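Regulator of nonsense transcripts 2 (Homo sapiens, PDB 4CEM) acts in nonsense-mediated mRNA decay as the factor UPF2, whose first of three MIF4G domains is the part described here. Local coordinates at residues Q13-A18 / F218-P223; E20-R25 / F222-I227; K26-K31 / T157-F162; A204-R209 / P235-L240; P208-S213 / L300-D305. One frame throughout, in Å; residues are numbered along the deposited sequence.

Interaction 1 (Q13-A18 / F218-P223); sequences QLHQEA and FNLSFP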
# COMPACT_ATOMS: atom_id res chain seq x y z
N GLN A 13 16.72 7.38 11.86
CA GLN A 13 15.83 7.74 10.76
C GLN A 13 14.56 6.91 10.77
O GLN A 13 13.46 7.45 10.70
CB GLN A 13 16.53 7.62 9.39
CG GLN A 13 17.18 8.91 8.92
CD GLN A 13 16.17 10.01 8.64
OE1 GLN A 13 15.21 9.82 7.89
NE2 GLN A 13 16.38 11.18 9.26
N LEU A 14 14.70 5.59 10.84
CA LEU A 14 13.54 4.71 10.91
C LEU A 14 12.61 5.20 12.02
O LEU A 14 11.46 5.55 11.78
CB LEU A 14 14.00 3.27 11.17
CG LEU A 14 12.96 2.14 11.05
CD1 LEU A 14 12.56 1.91 9.60
CD2 LEU A 14 13.50 0.85 11.67
N HIS A 15 13.16 5.27 13.23
CA HIS A 15 12.47 5.79 14.42
C HIS A 15 11.82 7.15 14.24
O HIS A 15 10.73 7.39 14.75
CB HIS A 15 13.49 5.80 15.56
CG HIS A 15 13.01 6.46 16.83
ND1 HIS A 15 12.29 5.81 17.76
CD2 HIS A 15 13.24 7.73 17.33
CE1 HIS A 15 12.05 6.63 18.79
NE2 HIS A 15 12.62 7.80 18.52
N GLN A 16 12.45 8.05 13.51
CA GLN A 16 11.89 9.38 13.27
C GLN A 16 10.69 9.32 12.32
O GLN A 16 9.69 10.02 12.52
CB GLN A 16 12.95 10.28 12.68
CG GLN A 16 12.51 11.71 12.41
CD GLN A 16 13.67 12.58 11.98
OE1 GLN A 16 14.58 12.12 11.28
NE2 GLN A 16 13.66 13.84 12.40
N GLU A 17 10.80 8.50 11.28
CA GLU A 17 9.74 8.34 10.31
C GLU A 17 8.53 7.66 10.92
O GLU A 17 7.40 8.03 10.65
CB GLU A 17 10.23 7.53 9.10
CG GLU A 17 10.91 8.40 8.04
CD GLU A 17 11.88 7.63 7.16
OE1 GLU A 17 11.63 6.44 6.88
OE2 GLU A 17 12.89 8.25 6.76
N ALA A 18 8.80 6.65 11.74
CA ALA A 18 7.77 5.95 12.48
C ALA A 18 6.90 6.95 13.24
O ALA A 18 5.67 6.92 13.15
CB ALA A 18 8.41 4.97 13.44
N PHE A 218 19.44 0.19 20.45
CA PHE A 218 19.68 1.63 20.61
C PHE A 218 18.76 2.30 21.63
O PHE A 218 18.79 3.52 21.80
CB PHE A 218 19.58 2.31 19.26
CG PHE A 218 20.55 1.78 18.25
CD1 PHE A 218 21.91 2.11 18.32
CD2 PHE A 218 20.13 0.95 17.22
CE1 PHE A 218 22.82 1.63 17.38
CE2 PHE A 218 21.03 0.47 16.27
CZ PHE A 218 22.38 0.81 16.36
N ASN A 219 17.95 1.48 22.31
CA ASN A 219 17.04 1.96 23.35
C ASN A 219 16.15 3.09 22.86
O ASN A 219 15.94 4.11 23.53
CB ASN A 219 17.83 2.34 24.60
CG ASN A 219 18.56 1.15 25.19
OD1 ASN A 219 17.94 0.25 25.76
ND2 ASN A 219 19.87 1.13 25.05
N LEU A 220 15.62 2.89 21.66
CA LEU A 220 14.65 3.77 21.06
C LEU A 220 13.27 3.16 21.27
O LEU A 220 13.06 1.98 21.01
CB LEU A 220 14.93 3.89 19.57
CG LEU A 220 16.31 4.44 19.21
CD1 LEU A 220 16.57 4.23 17.72
CD2 LEU A 220 16.46 5.90 19.62
N SER A 221 12.33 3.99 21.71
CA SER A 221 10.95 3.58 21.92
C SER A 221 10.08 3.92 20.72
O SER A 221 9.81 5.08 20.44
CB SER A 221 10.40 4.29 23.15
OG SER A 221 9.01 4.46 23.04
N PHE A 222 9.60 2.89 20.02
CA PHE A 222 8.80 3.07 18.80
C PHE A 222 7.31 3.27 19.09
O PHE A 222 6.83 2.84 20.14
CB PHE A 222 9.00 1.87 17.86
CG PHE A 222 10.26 1.95 17.07
CD1 PHE A 222 11.48 1.59 17.63
CD2 PHE A 222 10.25 2.42 15.75
CE1 PHE A 222 12.65 1.67 16.90
CE2 PHE A 222 11.42 2.50 15.02
CZ PHE A 222 12.62 2.12 15.59
N PRO A 223 6.56 3.87 18.14
CA PRO A 223 5.18 4.26 18.41
C PRO A 223 4.30 3.07 18.74
O PRO A 223 4.49 2.00 18.20
CB PRO A 223 4.71 4.90 17.09
CG PRO A 223 5.90 5.03 16.23
CD PRO A 223 6.86 3.98 16.70

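Interaction 2 (E20-R25 / F222-I227); sequences ERHHLR and FPPSEI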
# COMPACT_ATOMS: atom_id res chain seq x y z
N GLU A 20 6.67 10.37 12.94
CA GLU A 20 6.01 11.30 12.02
C GLU A 20 4.76 10.67 11.45
O GLU A 20 3.67 11.25 11.48
CB GLU A 20 6.95 11.71 10.88
CG GLU A 20 7.96 12.78 11.28
CD GLU A 20 9.17 12.86 10.35
OE1 GLU A 20 9.32 12.00 9.44
OE2 GLU A 20 10.00 13.79 10.54
N ARG A 21 4.92 9.45 10.93
CA ARG A 21 3.81 8.67 10.43
C ARG A 21 2.72 8.54 11.49
O ARG A 21 1.54 8.76 11.22
CB ARG A 21 4.30 7.29 9.98
CG ARG A 21 3.28 6.50 9.17
CD ARG A 21 3.92 5.39 8.34
NE ARG A 21 4.28 4.23 9.16
CZ ARG A 21 5.50 3.96 9.62
NH1 ARG A 21 6.54 4.76 9.37
NH2 ARG A 21 5.70 2.86 10.36
N HIS A 22 3.12 8.20 12.71
CA HIS A 22 2.16 7.93 13.77
C HIS A 22 1.43 9.17 14.18
O HIS A 22 0.20 9.19 14.26
CB HIS A 22 2.87 7.31 14.96
CG HIS A 22 1.99 7.11 16.16
ND1 HIS A 22 1.17 6.05 16.28
CD2 HIS A 22 1.84 7.86 17.32
CE1 HIS A 22 0.50 6.13 17.45
NE2 HIS A 22 0.92 7.24 18.08
N HIS A 23 2.17 10.24 14.42
CA HIS A 23 1.55 11.47 14.87
C HIS A 23 0.58 12.00 13.86
O HIS A 23 -0.49 12.48 14.24
CB HIS A 23 2.59 12.52 15.20
CG HIS A 23 3.34 12.26 16.49
ND1 HIS A 23 2.71 11.88 17.63
CD2 HIS A 23 4.69 12.35 16.80
CE1 HIS A 23 3.61 11.72 18.61
NE2 HIS A 23 4.83 12.01 18.10
N LEU A 24 0.92 11.93 12.58
CA LEU A 24 0.03 12.43 11.52
C LEU A 24 -1.29 11.65 11.46
O LEU A 24 -2.37 12.24 11.42
CB LEU A 24 0.71 12.36 10.15
CG LEU A 24 -0.13 12.87 8.97
CD1 LEU A 24 -0.66 14.27 9.27
CD2 LEU A 24 0.69 12.85 7.68
N ARG A 25 -1.17 10.33 11.45
CA ARG A 25 -2.34 9.46 11.41
C ARG A 25 -3.30 9.72 12.58
O ARG A 25 -4.52 9.73 12.40
CB ARG A 25 -1.89 8.00 11.43
CG ARG A 25 -1.27 7.53 10.12
CD ARG A 25 -0.85 6.07 10.21
NE ARG A 25 -0.26 5.62 8.96
CZ ARG A 25 0.25 4.40 8.76
NH1 ARG A 25 0.24 3.49 9.72
NH2 ARG A 25 0.77 4.09 7.58
N PHE A 222 9.60 2.89 20.02
CA PHE A 222 8.80 3.07 18.80
C PHE A 222 7.31 3.27 19.09
O PHE A 222 6.83 2.84 20.14
CB PHE A 222 9.00 1.87 17.86
CG PHE A 222 10.26 1.95 17.07
CD1 PHE A 222 11.48 1.59 17.63
CD2 PHE A 222 10.25 2.42 15.75
CE1 PHE A 222 12.65 1.67 16.90
CE2 PHE A 222 11.42 2.50 15.02
CZ PHE A 222 12.62 2.12 15.59
N PRO A 223 6.56 3.87 18.14
CA PRO A 223 5.18 4.26 18.41
C PRO A 223 4.30 3.07 18.74
O PRO A 223 4.49 2.00 18.20
CB PRO A 223 4.71 4.90 17.09
CG PRO A 223 5.90 5.03 16.23
CD PRO A 223 6.86 3.98 16.70
N PRO A 224 3.32 3.26 19.62
CA PRO A 224 2.44 2.14 19.94
C PRO A 224 1.37 1.94 18.85
O PRO A 224 1.01 2.89 18.16
CB PRO A 224 1.78 2.60 21.24
CG PRO A 224 1.72 4.09 21.12
CD PRO A 224 2.84 4.52 20.20
N SER A 225 0.88 0.71 18.71
CA SER A 225 -0.28 0.43 17.87
C SER A 225 -1.54 0.76 18.66
O SER A 225 -1.86 0.05 19.62
CB SER A 225 -0.33 -1.03 17.43
OG SER A 225 -1.58 -1.33 16.82
N GLU A 226 -2.25 1.81 18.27
CA GLU A 226 -3.43 2.28 19.00
C GLU A 226 -4.63 2.61 18.11
O GLU A 226 -5.61 3.19 18.58
CB GLU A 226 -3.10 3.54 19.79
CG GLU A 226 -1.87 3.45 20.67
CD GLU A 226 -1.70 4.69 21.52
OE1 GLU A 226 -1.87 5.81 20.97
OE2 GLU A 226 -1.39 4.53 22.73
N ILE A 227 -4.57 2.27 16.83
CA ILE A 227 -5.58 2.72 15.88
C ILE A 227 -6.57 1.59 15.61
O ILE A 227 -7.74 1.70 15.97
CB ILE A 227 -4.94 3.25 14.59
CG1 ILE A 227 -4.19 4.55 14.91
CG2 ILE A 227 -6.00 3.48 13.53
CD1 ILE A 227 -3.36 5.10 13.77

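Interaction 3 (K26-K31 / T157-F162); sequences KELRSK and TIVGIF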
# COMPACT_ATOMS: atom_id res chain seq x y z
N LYS A 26 -2.72 9.91 13.76
CA LYS A 26 -3.47 10.13 14.99
C LYS A 26 -4.22 11.44 14.93
O LYS A 26 -5.34 11.56 15.41
CB LYS A 26 -2.49 10.17 16.17
CG LYS A 26 -3.07 9.73 17.50
CD LYS A 26 -3.15 8.21 17.60
CE LYS A 26 -3.53 7.78 19.00
NZ LYS A 26 -2.60 8.36 20.01
N GLU A 27 -3.58 12.43 14.31
CA GLU A 27 -4.12 13.77 14.20
C GLU A 27 -5.26 13.79 13.16
O GLU A 27 -6.34 14.29 13.44
CB GLU A 27 -2.98 14.72 13.79
CG GLU A 27 -3.25 16.20 13.99
CD GLU A 27 -2.38 17.09 13.10
OE1 GLU A 27 -1.29 16.65 12.65
OE2 GLU A 27 -2.78 18.25 12.84
N LEU A 28 -4.99 13.23 11.99
CA LEU A 28 -5.98 13.12 10.92
C LEU A 28 -7.19 12.27 11.30
O LEU A 28 -8.32 12.65 10.99
CB LEU A 28 -5.34 12.54 9.66
CG LEU A 28 -4.59 13.56 8.80
CD1 LEU A 28 -4.06 12.90 7.54
CD2 LEU A 28 -5.50 14.74 8.46
N ARG A 29 -6.96 11.14 11.95
CA ARG A 29 -8.06 10.27 12.39
C ARG A 29 -8.98 11.02 13.35
O ARG A 29 -10.20 10.89 13.27
CB ARG A 29 -7.53 8.96 13.02
CG ARG A 29 -8.51 8.20 13.91
CD ARG A 29 -8.03 6.78 14.22
NE ARG A 29 -8.43 5.87 13.15
CZ ARG A 29 -9.36 4.92 13.24
NH1 ARG A 29 -10.01 4.69 14.37
NH2 ARG A 29 -9.64 4.19 12.18
N SER A 30 -8.40 11.80 14.25
CA SER A 30 -9.19 12.54 15.23
C SER A 30 -10.14 13.52 14.53
O SER A 30 -11.34 13.51 14.79
CB SER A 30 -8.27 13.28 16.20
OG SER A 30 -9.02 13.86 17.25
N LYS A 31 -9.59 14.35 13.64
CA LYS A 31 -10.38 15.32 12.88
C LYS A 31 -11.46 14.68 12.02
O LYS A 31 -12.58 15.17 11.96
CB LYS A 31 -9.50 16.19 11.97
CG LYS A 31 -9.29 17.60 12.50
CD LYS A 31 -8.89 18.58 11.40
CE LYS A 31 -9.47 19.97 11.65
NZ LYS A 31 -9.15 20.91 10.54
N THR A 157 -8.62 4.34 5.52
CA THR A 157 -9.21 3.67 6.66
C THR A 157 -8.52 4.14 7.95
O THR A 157 -9.17 4.62 8.87
CB THR A 157 -9.14 2.13 6.51
OG1 THR A 157 -9.58 1.76 5.19
CG2 THR A 157 -10.02 1.45 7.55
N ILE A 158 -7.19 4.06 7.99
CA ILE A 158 -6.44 4.43 9.20
C ILE A 158 -6.79 5.84 9.64
O ILE A 158 -6.93 6.11 10.84
CB ILE A 158 -4.92 4.39 8.97
CG1 ILE A 158 -4.45 2.97 8.69
CG2 ILE A 158 -4.20 4.93 10.20
CD1 ILE A 158 -3.04 2.91 8.18
N VAL A 159 -6.94 6.71 8.66
CA VAL A 159 -7.21 8.13 8.89
C VAL A 159 -8.69 8.41 9.18
O VAL A 159 -9.08 9.55 9.38
CB VAL A 159 -6.65 8.91 7.67
CG1 VAL A 159 -7.62 9.96 7.14
CG2 VAL A 159 -5.27 9.46 8.00
N GLY A 160 -9.52 7.36 9.20
CA GLY A 160 -10.91 7.48 9.64
C GLY A 160 -11.92 8.07 8.66
O GLY A 160 -13.05 8.36 9.05
N ILE A 161 -11.52 8.26 7.40
CA ILE A 161 -12.45 8.66 6.36
C ILE A 161 -13.43 7.52 6.10
O ILE A 161 -14.64 7.74 6.01
CB ILE A 161 -11.71 9.07 5.07
CG1 ILE A 161 -10.96 10.39 5.31
CG2 ILE A 161 -12.68 9.23 3.91
CD1 ILE A 161 -9.94 10.74 4.25
N PHE A 162 -12.90 6.31 5.99
CA PHE A 162 -13.71 5.09 6.08
C PHE A 162 -13.74 4.55 7.51
O PHE A 162 -12.74 4.62 8.22
CB PHE A 162 -13.15 3.98 5.18
CG PHE A 162 -13.08 4.34 3.73
CD1 PHE A 162 -13.95 5.27 3.17
CD2 PHE A 162 -12.15 3.72 2.91
CE1 PHE A 162 -13.87 5.59 1.82
CE2 PHE A 162 -12.08 4.03 1.56
CZ PHE A 162 -12.94 4.97 1.02

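Interaction 4 (A204-R209 / P235-L240); sequences AGLVPR and PFQNLL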
# COMPACT_ATOMS: atom_id res chain seq x y z
N ALA A 204 -2.16 -4.54 10.08
CA ALA A 204 -1.85 -5.95 10.36
C ALA A 204 -1.23 -6.19 11.74
O ALA A 204 -0.97 -7.33 12.11
CB ALA A 204 -0.93 -6.52 9.29
N GLY A 205 -0.98 -5.12 12.49
CA GLY A 205 -0.25 -5.23 13.76
C GLY A 205 1.23 -5.59 13.59
O GLY A 205 1.85 -6.09 14.52
N LEU A 206 1.81 -5.33 12.43
CA LEU A 206 3.19 -5.71 12.20
C LEU A 206 4.15 -4.97 13.12
O LEU A 206 3.97 -3.79 13.41
CB LEU A 206 3.60 -5.43 10.76
CG LEU A 206 2.91 -6.25 9.65
CD1 LEU A 206 3.76 -6.13 8.39
CD2 LEU A 206 2.71 -7.71 10.00
N VAL A 207 5.16 -5.69 13.60
CA VAL A 207 6.32 -5.08 14.23
C VAL A 207 7.54 -5.78 13.65
O VAL A 207 7.94 -6.83 14.15
CB VAL A 207 6.30 -5.25 15.76
CG1 VAL A 207 7.45 -4.46 16.38
CG2 VAL A 207 4.97 -4.79 16.33
N PRO A 208 8.12 -5.22 12.57
CA PRO A 208 9.23 -5.86 11.86
C PRO A 208 10.48 -6.11 12.70
O PRO A 208 10.71 -5.44 13.71
CB PRO A 208 9.58 -4.85 10.76
CG PRO A 208 8.37 -4.00 10.60
CD PRO A 208 7.72 -3.95 11.94
N ARG A 209 11.30 -7.04 12.23
CA ARG A 209 12.56 -7.39 12.89
C ARG A 209 13.51 -6.20 12.99
O ARG A 209 14.12 -6.01 14.04
CB ARG A 209 13.23 -8.56 12.17
CG ARG A 209 14.39 -9.20 12.93
CD ARG A 209 14.62 -10.66 12.53
NE ARG A 209 13.47 -11.51 12.86
CZ ARG A 209 13.42 -12.83 12.66
NH1 ARG A 209 14.45 -13.48 12.14
NH2 ARG A 209 12.33 -13.51 12.99
N PRO A 235 -6.92 -11.03 11.47
CA PRO A 235 -7.17 -11.57 10.13
C PRO A 235 -6.13 -11.14 9.11
O PRO A 235 -5.66 -11.95 8.32
CB PRO A 235 -8.53 -11.00 9.76
CG PRO A 235 -9.20 -10.71 11.06
CD PRO A 235 -8.10 -10.32 12.01
N PHE A 236 -5.76 -9.86 9.14
CA PHE A 236 -4.76 -9.34 8.21
C PHE A 236 -3.41 -10.01 8.42
O PHE A 236 -2.73 -10.34 7.45
CB PHE A 236 -4.65 -7.81 8.32
CG PHE A 236 -5.93 -7.10 7.97
CD1 PHE A 236 -6.22 -6.78 6.65
CD2 PHE A 236 -6.85 -6.79 8.95
CE1 PHE A 236 -7.40 -6.15 6.32
CE2 PHE A 236 -8.04 -6.17 8.63
CZ PHE A 236 -8.32 -5.84 7.31
N GLN A 237 -3.02 -10.22 9.68
CA GLN A 237 -1.75 -10.89 9.95
C GLN A 237 -1.78 -12.33 9.44
O GLN A 237 -0.83 -12.78 8.80
CB GLN A 237 -1.38 -10.86 11.44
CG GLN A 237 0.06 -11.32 11.69
CD GLN A 237 0.79 -10.51 12.74
OE1 GLN A 237 2.12 -10.50 12.66
NE2 GLN A 237 0.18 -9.90 13.62
N ASN A 238 -2.88 -13.03 9.68
CA ASN A 238 -3.04 -14.39 9.15
C ASN A 238 -2.83 -14.47 7.63
O ASN A 238 -2.07 -15.32 7.15
CB ASN A 238 -4.41 -14.97 9.51
CG ASN A 238 -4.64 -15.06 11.01
OD1 ASN A 238 -3.69 -15.02 11.80
ND2 ASN A 238 -5.90 -15.17 11.40
N LEU A 239 -3.49 -13.59 6.88
CA LEU A 239 -3.34 -13.55 5.42
C LEU A 239 -1.88 -13.37 5.02
O LEU A 239 -1.36 -14.08 4.16
CB LEU A 239 -4.19 -12.44 4.79
CG LEU A 239 -5.71 -12.61 4.83
CD1 LEU A 239 -6.37 -11.46 4.08
CD2 LEU A 239 -6.15 -13.96 4.24
N LEU A 240 -1.21 -12.42 5.67
CA LEU A 240 0.18 -12.12 5.34
C LEU A 240 1.11 -13.31 5.58
O LEU A 240 1.99 -13.58 4.76
CB LEU A 240 0.65 -10.88 6.10
CG LEU A 240 -0.06 -9.59 5.68
CD1 LEU A 240 0.14 -8.51 6.74
CD2 LEU A 240 0.44 -9.12 4.32

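Interaction 5 (P208-S213 / L300-D305); sequences PRKVKS and LADLLD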
# COMPACT_ATOMS: atom_id res chain seq x y z
N PRO A 208 8.12 -5.22 12.57
CA PRO A 208 9.23 -5.86 11.86
C PRO A 208 10.48 -6.11 12.70
O PRO A 208 10.71 -5.44 13.71
CB PRO A 208 9.58 -4.85 10.76
CG PRO A 208 8.37 -4.00 10.60
CD PRO A 208 7.72 -3.95 11.94
N ARG A 209 11.30 -7.04 12.23
CA ARG A 209 12.56 -7.39 12.89
C ARG A 209 13.51 -6.20 12.99
O ARG A 209 14.12 -6.01 14.04
CB ARG A 209 13.23 -8.56 12.17
CG ARG A 209 14.39 -9.20 12.93
CD ARG A 209 14.62 -10.66 12.53
NE ARG A 209 13.47 -11.51 12.86
CZ ARG A 209 13.42 -12.83 12.66
NH1 ARG A 209 14.45 -13.48 12.14
NH2 ARG A 209 12.33 -13.51 12.99
N LYS A 210 13.61 -5.39 11.94
CA LYS A 210 14.44 -4.18 11.99
C LYS A 210 14.04 -3.27 13.15
O LYS A 210 14.90 -2.77 13.89
CB LYS A 210 14.34 -3.36 10.70
CG LYS A 210 14.85 -4.04 9.44
CD LYS A 210 15.21 -3.02 8.36
CE LYS A 210 15.73 -3.69 7.10
NZ LYS A 210 16.57 -2.78 6.27
N VAL A 211 12.74 -3.03 13.30
CA VAL A 211 12.24 -2.15 14.35
C VAL A 211 12.55 -2.75 15.72
O VAL A 211 13.04 -2.05 16.61
CB VAL A 211 10.72 -1.91 14.25
CG1 VAL A 211 10.21 -1.11 15.44
CG2 VAL A 211 10.36 -1.22 12.93
N LYS A 212 12.29 -4.05 15.87
CA LYS A 212 12.57 -4.73 17.12
C LYS A 212 14.05 -4.61 17.44
O LYS A 212 14.43 -4.20 18.54
CB LYS A 212 12.17 -6.19 17.06
CG LYS A 212 10.67 -6.41 17.12
CD LYS A 212 10.37 -7.87 17.40
CE LYS A 212 8.88 -8.18 17.37
NZ LYS A 212 8.65 -9.60 17.78
N SER A 213 14.87 -4.94 16.46
CA SER A 213 16.31 -4.88 16.60
C SER A 213 16.80 -3.46 16.92
O SER A 213 17.66 -3.28 17.79
CB SER A 213 16.98 -5.39 15.33
OG SER A 213 16.71 -6.77 15.17
N LEU A 300 10.23 -9.46 3.18
CA LEU A 300 8.92 -9.69 3.80
C LEU A 300 9.00 -10.51 5.09
O LEU A 300 8.16 -10.38 5.98
CB LEU A 300 7.98 -10.38 2.80
CG LEU A 300 6.53 -10.62 3.24
CD1 LEU A 300 5.87 -9.30 3.58
CD2 LEU A 300 5.75 -11.36 2.18
N ALA A 301 9.99 -11.39 5.17
CA ALA A 301 10.24 -12.16 6.39
C ALA A 301 10.53 -11.20 7.54
O ALA A 301 10.09 -11.40 8.67
CB ALA A 301 11.41 -13.11 6.18
N ASP A 302 11.29 -10.16 7.24
CA ASP A 302 11.61 -9.15 8.22
C ASP A 302 10.36 -8.43 8.70
O ASP A 302 10.08 -8.38 9.90
CB ASP A 302 12.58 -8.13 7.64
CG ASP A 302 12.94 -7.07 8.63
OD1 ASP A 302 12.08 -6.20 8.89
OD2 ASP A 302 14.06 -7.13 9.16
N LEU A 303 9.61 -7.86 7.76
CA LEU A 303 8.38 -7.15 8.06
C LEU A 303 7.45 -8.02 8.92
O LEU A 303 6.85 -7.55 9.88
CB LEU A 303 7.69 -6.69 6.76
CG LEU A 303 8.34 -5.52 6.00
CD1 LEU A 303 8.16 -5.65 4.49
CD2 LEU A 303 7.81 -4.16 6.47
N LEU A 304 7.36 -9.30 8.59
CA LEU A 304 6.54 -10.22 9.37
C LEU A 304 7.29 -10.87 10.55
O LEU A 304 6.71 -11.65 11.29
CB LEU A 304 5.95 -11.30 8.46
CG LEU A 304 5.14 -10.77 7.28
CD1 LEU A 304 4.60 -11.91 6.42
CD2 LEU A 304 4.01 -9.89 7.77
N ASP A 305 8.58 -10.53 10.73
CA ASP A 305 9.43 -11.07 11.80
C ASP A 305 9.57 -12.61 11.75
O ASP A 305 9.73 -13.25 12.79
CB ASP A 305 8.94 -10.62 13.18
CG ASP A 305 9.92 -10.96 14.32
OD1 ASP A 305 11.16 -10.99 14.07
OD2 ASP A 305 9.45 -11.20 15.46

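Interaction 1 (Q13-A18 / F218-P223)
The rings of His-15 and Phe-222 meet in a T-shaped (edge-to-face) pair: the imidazole turns its edge to one phenyl face, with centroids 5.2 Å apart, planes at 88°, and His-15 ND1 above the centre of the Phe-222 ring. At the phenyl edge, near its plane, Phe-222 CD2 lies 3.9 Å from Ala-18 CB. Leu-220 comes over one imidazole face, its CB making an off-centre CH-pi contact 4.1 Å from the ring centroid of His-15. Ser-221 O sits at the imidazole edge, 3.2 Å from His-15 CE1. With CG anti to the backbone N (chi1 173°), His-15 extends from its helix to reach these loop residues. Farther along, Ala-18 CB packs on Pro-223 CD at 3.7 Å. Ser-221 O accepts a hydrogen bond from Trp-19 NE1, one helical turn beyond His-15. Phe-222 is wedged between helix 6-33 and helix 209-218, where Val-211, Ala-214 and Ala-215 touch it, and the loop leaving helix 209-218 is thereby laid against the N-terminal helix.

Interaction 2 (E20-R25 / F222-I227)
His-22 carries this contact, its imidazole lying against Pro-223 and Pro-224 of the loop between helix 209-218 and helix 230-259, which here packs on helix 6-33. Pro-223 CB stands over the ring face, 4.0 Å from the His-22 centroid and offset toward the CG side, where Pro-223 CB and His-22 CG are 3.6 Å apart. Pro-224 CD makes a second CH-pi contact, 4.2 Å from the same centroid. His-22 CG is anti to the backbone N (chi1 175°), which carries the ring outward from its helix to the two prolines, and Pro-224 O then lies 3.4 Å from His-22 CE1. Ile-227 closes the other end: its CD1 touches Arg-25 CB at 4.0 Å, meeting the aliphatic root of that side chain and not its guanidinium. The charged end of Arg-25 extends elsewhere, to salt bridges with Asp-201, Asp-202 and Glu-155. Glu-226 OE1 is near the imidazole edge, but its salt bridge is with Lys-26. No hydrogen bond joins the two segments. The chemistry is thus proline C-H groups on an aromatic face plus aliphatic packing, an interface that does not require His-22 to be charged.

Interaction 3 (K26-K31 / T157-F162)
Arg-29 NE donates to Ile-158 O at 2.8 Å, and the bond is nearly straight (172° at the hydrogen). The carbonyl oxygen lies close to the guanidinium plane, while the donor is tilted from the carbonyl plane by 30°. Arg-29 NH2 turns to the preceding carbonyl, Thr-157 O, in a weak bond of 3.4 Å, and also forms a salt bridge with Asp-164 just beyond the segment. A first torsion that sets CG anti to the backbone N, and a bend at chi3 (-86°), bring the guanidinium edge alongside these carbonyls. They belong to the last turn of helix 143-158, which ends in a Schellman motif: Gly-160 has positive phi, a conformation that favours glycine, and Gly-160 N bonds back to Thr-157 O at 2.8 Å. Thr-157 O thus takes that amide plus the weak bond from NH2, whereas for Ile-158 O the donor across the contact is NE; the positive charge of the arginine is probably also favourable beside the helix end. Val-159 O is met by Arg-29 CA in a CA-H...O contact of 3.3 Å and accepts a hydrogen bond from Asn-32 ND2. Thr-157 OG1 is paired within its own helix, with Ile-153 O. Beside this polar set, Val-159 CG2 packs on Leu-28 CB at 3.5 Å, and Ser-111 of helix 103-116 touches both side chains.

Interaction 4 (A204-R209 / P235-L240)
Gln-237 has CG anti to the backbone N (chi1 -169°) and bends at chi2 (140°), which lays its amide alongside the carbonyl of Ala-204. Gln-237 NE2 comes within 3.2 Å of Ala-204 O, but the angle is too poor for a hydrogen bond; Gln-237 CB is also close, 3.6 Å from Ala-204 O. The other amide atom, OE1, accepts a hydrogen bond from Lys-241 NZ one turn farther along the helix, and Leu-206 CD2 touches Gln-237 OE1 at 3.9 Å. Lys-241 would probably lose this acceptor if Gln-237 were exchanged for an alanine, and a gap is likely to open beside Ala-204 O and the Leu-206 methyl. The rest of the contact is apolar. Ala-204 CB packs against Leu-240 CD1 at 3.4 Å and against Phe-236 CB at 4.1 Å, with Leu-206 CD2 reaching Leu-240 CD1 at 4.2 Å. Gly-205, with positive phi, turns the chain out of helix 189-204 at this point, so the end of that helix and the turn after it rest on helix 230-259. Cys-196 and Leu-304 touch both Leu-206 and Leu-240, while the Phe-236 side chain also touches Ile-171 and Ile-203. The two segments are therefore held by apolar contact; no hydrogen bond joins them, and Gln-237 OE1 is bonded to Lys-241 within its own helix.

Interaction 5 (P208-S213 / L300-D305)
Pro-208 and Leu-303 bring their CA atoms within 4.1 Å where two helix ends meet: Pro-208 occupies the N-cap position of helix 209-218, and helix 283-303 finishes in a Schellman motif with positive phi at Asp-305. Asp-302 O joins the two, accepting from Arg-209 N at 3.0 Å and, from the opposite face of its carbonyl plane, from Asp-305 N within the motif. The Asp-302 carboxylate lies beside the first turn of helix 209-218, OD1 at 3.4 Å from Pro-208 CB, and OD2 in a weak bond with Lys-210 N. A salt-bridge network runs through Asp-305. Arg-209 grips OD1 side-on with two nitrogens, NE to Asp-305 OD1 at 2.7 Å and NH2 to the same oxygen at 3.0 Å; the guanidinium and carboxylate planes stand 85° apart. Were Asp-305 replaced by an alanine, Arg-209 and Lys-212 would probably lose the carboxylate they share, and the lysine end would be set free to turn. Arg-209 NH1 has a further partner in Asn-307. The second carboxylate oxygen is taken from above its plane: Lys-212 NZ, at the end of an extended chain, lies 2.9 Å from Asp-305 OD2.

The five contacts fall into two groups in an all-helical domain. Interactions 1, 2 and 3 follow one another along helix 6-33; the first two share Phe-222 and Pro-223, with centres about 11 Å apart, and interactions 2 and 3, their centres also about 11 Å apart, touch through the Glu-226–Lys-26 salt bridge. Interactions 4 and 5, with centres about 10 Å apart, share Pro-208 and Arg-209 and tie the turn before helix 209-218 to helices 230-259 and 283-303. Packing of Val-211 on Phe-222 and Leu-14 connects the groups. Along the chain, interactions 1 and 2 span interaction 3 and cross interactions 4 and 5. The N-terminal helix is thus fastened to helix 143-158 and to the later helices of the MIF4G domain.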